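Serpin 2 (Anopheles gambiae, PDB 3PZF) inhibits the clip-domain serine proteases CLIPB9, CLIPB10 and CLIPB4 as a serpin, thereby holding back melanization in mosquito hemolymph. Local coordinates at residues N198-F203 against P210-Y215. Numbering follows the deposited sequence.
Sequences NNVKPF and PTNAQY
Tyr215 touches residues 199-203 all the way from its CB to its hydroxyl. CB sits 3.7 Å from Asn199 O, the same oxygen that accepts the Tyr215 backbone N-H. With CG beside the backbone N (chi1 -74°), the ring is turned toward Lys201, whose CD lies over one face, 4.1 Å from the Tyr215 ring centroid, in a CH-pi contact. Further out, CE2 of Tyr215 comes within 3.5 Å of Lys201 CB, while Lys201 O lies at the ring edge. At the tip, Tyr215 OH donates a 2.7 Å hydrogen bond to Pro202 O; the hydroxyl sits tilted 32° from the carbonyl plane, and this bond ties down the far end of the ring. The same hydroxyl meets the edge of the Phe203 ring, in its plane, at CD1. Strand 200-203 and the start of strand 211-227 form the antiparallel s4C-s3C hairpin of serpin beta-sheet C, with Lys201-Ala213 and Phe203-Thr211 as hydrogen-bonded pairs, and Tyr215 also rests on Thr284 and Pro286 of strand 277-295. Lys201 bends at its last torsion, and its NZ forms a salt bridge with Glu217, which also accepts from Asn199 ND2. That amide makes a weak second bond to Tyr215 O. A water links Asn199 N to Gln214 OE1, 2.9 Å from that oxygen.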
loop_
_atom_site.group_PDB
_atom_site.type_symbol
_atom_site.label_atom_id
_atom_site.label_comp_id
_atom_site.label_asym_id
_atom_site.label_seq_id
_atom_site.Cartn_x
_atom_site.Cartn_y
_atom_site.Cartn_z
ATOM N N ASN A 198 -18.653 -12.235 -21.919
ATOM C CA ASN A 198 -17.624 -13.203 -22.245
ATOM C C ASN A 198 -16.471 -12.513 -22.912
ATOM O O ASN A 198 -16.593 -12.097 -24.066
ATOM C CB ASN A 198 -18.200 -14.263 -23.172
ATOM C CG ASN A 198 -19.204 -15.110 -22.478
ATOM O OD1 ASN A 198 -18.839 -15.873 -21.591
ATOM N ND2 ASN A 198 -20.482 -14.965 -22.831
ATOM N N ASN A 199 -15.365 -12.370 -22.177
ATOM C CA ASN A 199 -14.217 -11.680 -22.726
ATOM C C ASN A 199 -12.908 -12.260 -22.231
ATOM O O ASN A 199 -11.988 -11.524 -21.897
ATOM C CB ASN A 199 -14.265 -10.183 -22.380
ATOM C CG ASN A 199 -13.584 -9.328 -23.443
ATOM O OD1 ASN A 199 -13.404 -9.767 -24.582
ATOM N ND2 ASN A 199 -13.214 -8.100 -23.077
ATOM N N VAL A 200 -12.815 -13.581 -22.210
ATOM C CA VAL A 200 -11.575 -14.236 -21.856
ATOM C C VAL A 200 -10.572 -14.132 -22.991
ATOM O O VAL A 200 -10.923 -14.300 -24.147
ATOM C CB VAL A 200 -11.837 -15.733 -21.540
ATOM C CG1 VAL A 200 -10.534 -16.553 -21.647
ATOM C CG2 VAL A 200 -12.429 -15.854 -20.151
ATOM N N LYS A 201 -9.318 -13.857 -22.662
ATOM C CA LYS A 201 -8.256 -13.878 -23.672
ATOM C C LYS A 201 -7.025 -14.392 -22.989
ATOM O O LYS A 201 -6.986 -14.403 -21.769
ATOM C CB LYS A 201 -7.938 -12.457 -24.187
ATOM C CG LYS A 201 -9.117 -11.556 -24.530
ATOM C CD LYS A 201 -8.566 -10.105 -24.782
ATOM C CE LYS A 201 -9.653 -9.061 -24.967
ATOM N NZ LYS A 201 -10.408 -9.224 -26.245
ATOM N N PRO A 202 -5.995 -14.778 -23.754
ATOM C CA PRO A 202 -4.713 -15.166 -23.140
ATOM C C PRO A 202 -4.050 -14.025 -22.362
ATOM O O PRO A 202 -4.302 -12.817 -22.628
ATOM C CB PRO A 202 -3.844 -15.521 -24.342
ATOM C CG PRO A 202 -4.843 -15.934 -25.405
ATOM C CD PRO A 202 -5.983 -14.985 -25.211
ATOM N N PHE A 203 -3.204 -14.410 -21.405
ATOM C CA PHE A 203 -2.377 -13.460 -20.637
ATOM C C PHE A 203 -0.968 -14.029 -20.671
ATOM O O PHE A 203 -0.781 -15.224 -20.441
ATOM C CB PHE A 203 -2.845 -13.343 -19.183
ATOM C CG PHE A 203 -2.023 -12.382 -18.360
ATOM C CD1 PHE A 203 -2.344 -11.029 -18.336
ATOM C CD2 PHE A 203 -0.910 -12.825 -17.644
ATOM C CE1 PHE A 203 -1.584 -10.116 -17.598
ATOM C CE2 PHE A 203 -0.146 -11.925 -16.901
ATOM C CZ PHE A 203 -0.488 -10.559 -16.885
ATOM N N PRO A 210 1.494 -19.222 -21.522
ATOM C CA PRO A 210 0.426 -18.249 -21.268
ATOM C C PRO A 210 -0.672 -18.819 -20.384
ATOM O O PRO A 210 -0.897 -20.030 -20.375
ATOM C CB PRO A 210 -0.137 -17.981 -22.666
ATOM C CG PRO A 210 0.986 -18.299 -23.597
ATOM C CD PRO A 210 1.719 -19.435 -22.962
ATOM N N THR A 211 -1.329 -17.941 -19.642
ATOM C CA THR A 211 -2.521 -18.273 -18.881
ATOM C C THR A 211 -3.703 -17.582 -19.583
ATOM O O THR A 211 -3.564 -17.136 -20.717
ATOM C CB THR A 211 -2.380 -17.816 -17.438
ATOM O OG1 THR A 211 -1.964 -16.434 -17.400
ATOM C CG2 THR A 211 -1.338 -18.670 -16.729
ATOM N N ASN A 212 -4.867 -17.554 -18.950
ATOM C CA ASN A 212 -6.001 -16.818 -19.493
ATOM C C ASN A 212 -6.520 -15.852 -18.457
ATOM O O ASN A 212 -6.317 -16.073 -17.280
ATOM C CB ASN A 212 -7.119 -17.796 -19.890
ATOM C CG ASN A 212 -6.718 -18.680 -21.040
ATOM O OD1 ASN A 212 -6.548 -18.201 -22.151
ATOM N ND2 ASN A 212 -6.556 -19.976 -20.778
ATOM N N ALA A 213 -7.169 -14.780 -18.902
ATOM C CA ALA A 213 -7.749 -13.807 -17.997
ATOM C C ALA A 213 -9.079 -13.295 -18.529
ATOM O O ALA A 213 -9.367 -13.454 -19.707
ATOM C CB ALA A 213 -6.778 -12.627 -17.805
ATOM N N GLN A 214 -9.877 -12.656 -17.670
ATOM C CA GLN A 214 -11.112 -12.004 -18.109
ATOM C C GLN A 214 -10.823 -10.533 -18.268
ATOM O O GLN A 214 -10.342 -9.914 -17.340
ATOM C CB GLN A 214 -12.197 -12.136 -17.049
ATOM C CG GLN A 214 -12.624 -13.572 -16.797
ATOM C CD GLN A 214 -13.936 -13.614 -16.053
ATOM O OE1 GLN A 214 -14.993 -13.341 -16.624
ATOM N NE2 GLN A 214 -13.873 -13.901 -14.769
ATOM N N TYR A 215 -11.156 -9.961 -19.419
ATOM C CA TYR A 215 -10.717 -8.593 -19.706
ATOM C C TYR A 215 -11.882 -7.611 -19.807
ATOM O O TYR A 215 -13.031 -8.001 -20.006
ATOM C CB TYR A 215 -9.933 -8.578 -21.012
ATOM C CG TYR A 215 -8.529 -9.170 -20.927
ATOM C CD1 TYR A 215 -7.414 -8.348 -20.722
ATOM C CD2 TYR A 215 -8.327 -10.562 -21.088
ATOM C CE1 TYR A 215 -6.125 -8.870 -20.678
ATOM C CE2 TYR A 215 -7.052 -11.103 -21.051
ATOM C CZ TYR A 215 -5.955 -10.258 -20.862
ATOM O OH TYR A 215 -4.691 -10.801 -20.813
HETATM O O HOH W 1 -14.913 -12.468 -19.403
#